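Local coordinates for protein diaminopimelate decarboxylase (Aquifex aeolicus, PDB 2P3E) that probably decarboxylates meso-diaminopimelate to L-lysine, the last step of lysine biosynthesis, as a pyridoxal 5'-phosphate-dependent homodimeric enzyme, at residues Y39-I44 and V73-E78. Residues are numbered along the deposited sequence; the frame is centred on the assembly and turned at random.
Sequences YSSNFI and VKLLGE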
loop_
_atom_site.group_PDB
_atom_site.type_symbol
_atom_site.label_atom_id
_atom_site.label_comp_id
_atom_site.label_asym_id
_atom_site.label_seq_id
_atom_site.Cartn_x
_atom_site.Cartn_y
_atom_site.Cartn_z
ATOM N N TYR B 39 -16.769 0.044 -12.192
ATOM C CA TYR B 39 -17.679 -0.738 -11.389
ATOM C C TYR B 39 -19.047 -0.901 -12.063
ATOM O O TYR B 39 -19.538 0.025 -12.724
ATOM C CB TYR B 39 -17.875 -0.086 -10.008
ATOM C CG TYR B 39 -16.597 0.082 -9.211
ATOM C CD1 TYR B 39 -16.129 -0.934 -8.379
ATOM C CD2 TYR B 39 -15.841 1.250 -9.311
ATOM C CE1 TYR B 39 -14.936 -0.774 -7.643
ATOM C CE2 TYR B 39 -14.663 1.425 -8.564
ATOM C CZ TYR B 39 -14.219 0.418 -7.754
ATOM O OH TYR B 39 -13.056 0.636 -7.045
ATOM N N SER B 40 -19.657 -2.066 -11.856
ATOM C CA SER B 40 -21.027 -2.350 -12.307
ATOM C C SER B 40 -22.010 -2.086 -11.180
ATOM O O SER B 40 -22.018 -2.780 -10.159
ATOM C CB SER B 40 -21.147 -3.803 -12.794
ATOM O OG SER B 40 -22.517 -4.226 -12.852
ATOM N N SER B 41 -22.874 -1.090 -11.387
ATOM C CA SER B 41 -23.898 -0.751 -10.421
ATOM C C SER B 41 -24.850 -1.927 -10.168
ATOM O O SER B 41 -25.139 -2.267 -9.007
ATOM C CB SER B 41 -24.681 0.480 -10.903
ATOM O OG SER B 41 -25.620 0.890 -9.937
ATOM N N ASN B 42 -25.326 -2.553 -11.247
ATOM C CA ASN B 42 -26.312 -3.621 -11.112
ATOM C C ASN B 42 -25.737 -4.893 -10.518
ATOM O O ASN B 42 -26.458 -5.640 -9.858
ATOM C CB ASN B 42 -27.043 -3.902 -12.432
ATOM C CG ASN B 42 -28.136 -2.894 -12.697
ATOM O OD1 ASN B 42 -29.090 -2.786 -11.923
ATOM N ND2 ASN B 42 -27.977 -2.102 -13.766
ATOM N N PHE B 43 -24.448 -5.146 -10.755
ATOM C CA PHE B 43 -23.783 -6.263 -10.068
ATOM C C PHE B 43 -23.800 -6.080 -8.554
ATOM O O PHE B 43 -24.155 -7.016 -7.815
ATOM C CB PHE B 43 -22.344 -6.481 -10.560
ATOM C CG PHE B 43 -21.686 -7.728 -9.998
ATOM C CD1 PHE B 43 -21.800 -8.952 -10.660
ATOM C CD2 PHE B 43 -20.971 -7.685 -8.796
ATOM C CE1 PHE B 43 -21.203 -10.102 -10.148
ATOM C CE2 PHE B 43 -20.350 -8.833 -8.283
ATOM C CZ PHE B 43 -20.474 -10.045 -8.968
ATOM N N ILE B 44 -23.400 -4.893 -8.091
ATOM C CA ILE B 44 -23.372 -4.581 -6.657
ATOM C C ILE B 44 -24.758 -4.781 -6.030
ATOM O O ILE B 44 -24.894 -5.471 -5.005
ATOM C CB ILE B 44 -22.851 -3.148 -6.386
ATOM C CG1 ILE B 44 -21.379 -3.007 -6.821
ATOM C CG2 ILE B 44 -22.965 -2.803 -4.905
ATOM C CD1 ILE B 44 -20.893 -1.564 -6.926
ATOM N N VAL B 73 -20.770 3.085 -1.339
ATOM C CA VAL B 73 -21.340 2.850 -0.023
ATOM C C VAL B 73 -22.770 3.405 0.035
ATOM O O VAL B 73 -23.658 2.743 0.569
ATOM C CB VAL B 73 -20.458 3.415 1.117
ATOM C CG1 VAL B 73 -21.109 3.138 2.483
ATOM C CG2 VAL B 73 -19.030 2.776 1.062
ATOM N N LYS B 74 -22.982 4.589 -0.543
ATOM C CA LYS B 74 -24.339 5.182 -0.614
ATOM C C LYS B 74 -25.311 4.287 -1.359
ATOM O O LYS B 74 -26.451 4.100 -0.916
ATOM C CB LYS B 74 -24.317 6.594 -1.222
ATOM C CG LYS B 74 -25.722 7.263 -1.210
ATOM C CD LYS B 74 -25.610 8.743 -1.471
ATOM C CE LYS B 74 -26.849 9.479 -0.971
ATOM N NZ LYS B 74 -26.759 9.700 0.533
ATOM N N LEU B 75 -24.856 3.728 -2.471
ATOM C CA LEU B 75 -25.615 2.778 -3.271
ATOM C C LEU B 75 -26.195 1.612 -2.438
ATOM O O LEU B 75 -27.385 1.259 -2.552
ATOM C CB LEU B 75 -24.703 2.253 -4.392
ATOM C CG LEU B 75 -25.264 1.768 -5.723
ATOM C CD1 LEU B 75 -25.811 2.951 -6.530
ATOM C CD2 LEU B 75 -24.209 1.046 -6.548
ATOM N N LEU B 76 -25.344 1.013 -1.606
ATOM C CA LEU B 76 -25.744 -0.070 -0.700
ATOM C C LEU B 76 -26.632 0.436 0.427
ATOM O O LEU B 76 -27.647 -0.190 0.751
ATOM C CB LEU B 76 -24.492 -0.777 -0.130
ATOM C CG LEU B 76 -23.701 -1.534 -1.212
ATOM C CD1 LEU B 76 -22.257 -1.806 -0.767
ATOM C CD2 LEU B 76 -24.408 -2.829 -1.587
ATOM N N GLY B 77 -26.266 1.571 1.014
ATOM C CA GLY B 77 -27.079 2.203 2.061
ATOM C C GLY B 77 -28.520 2.456 1.627
ATOM O O GLY B 77 -29.448 2.314 2.423
ATOM N N GLU B 78 -28.701 2.816 0.361
ATOM C CA GLU B 78 -30.047 3.079 -0.198
ATOM C C GLU B 78 -30.862 1.794 -0.349
ATOM O O GLU B 78 -32.104 1.833 -0.387
ATOM C CB GLU B 78 -29.949 3.816 -1.539
ATOM C CG GLU B 78 -29.447 5.267 -1.441
ATOM C CD GLU B 78 -30.572 6.271 -1.138
ATOM O OE1 GLU B 78 -31.708 5.821 -0.850
ATOM O OE2 GLU B 78 -30.318 7.507 -1.177
#
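I44 and L76 form the tight part of this mainly apolar contact: methyl CG2 of I44 meets CD2 of L76 at 3.6 Å, with the two side chains crossing at about a right angle. CG2 of I44 stands anti to the backbone N and CG1 lies beside that N (chi1 -65°), which turns CG2 to L76, while the extended CG1-CD1 arm (chi2 165°) reaches toward L75. That arm packs more loosely, I44 CD1 lying 4.2 Å from L75 CD2. Both I44 and L76 are buried, with I284 of helix 282-285 touching each and Y62 of strand 59-63 packing on L76. The L75 side is looser and nearer solvent: L75 is partly exposed, though it gives as much surface as I44, and its CD2 lies 3.7 Å from S41 OG with no hydrogen bond between the segments. That OG is instead hydrogen-bonded to E397 of strand 392-397. S40 caps the helix that carries S41 and I44, its OG accepting from F43 N at 3.0 Å. Helix 41-54, entered from strand 36-40, thus packs on helix 70-78, which follows barrel strand 59-63, at the junction between the β-domain and the pyridoxal-phosphate-binding TIM barrel of class-II (fold-type III) decarboxylases.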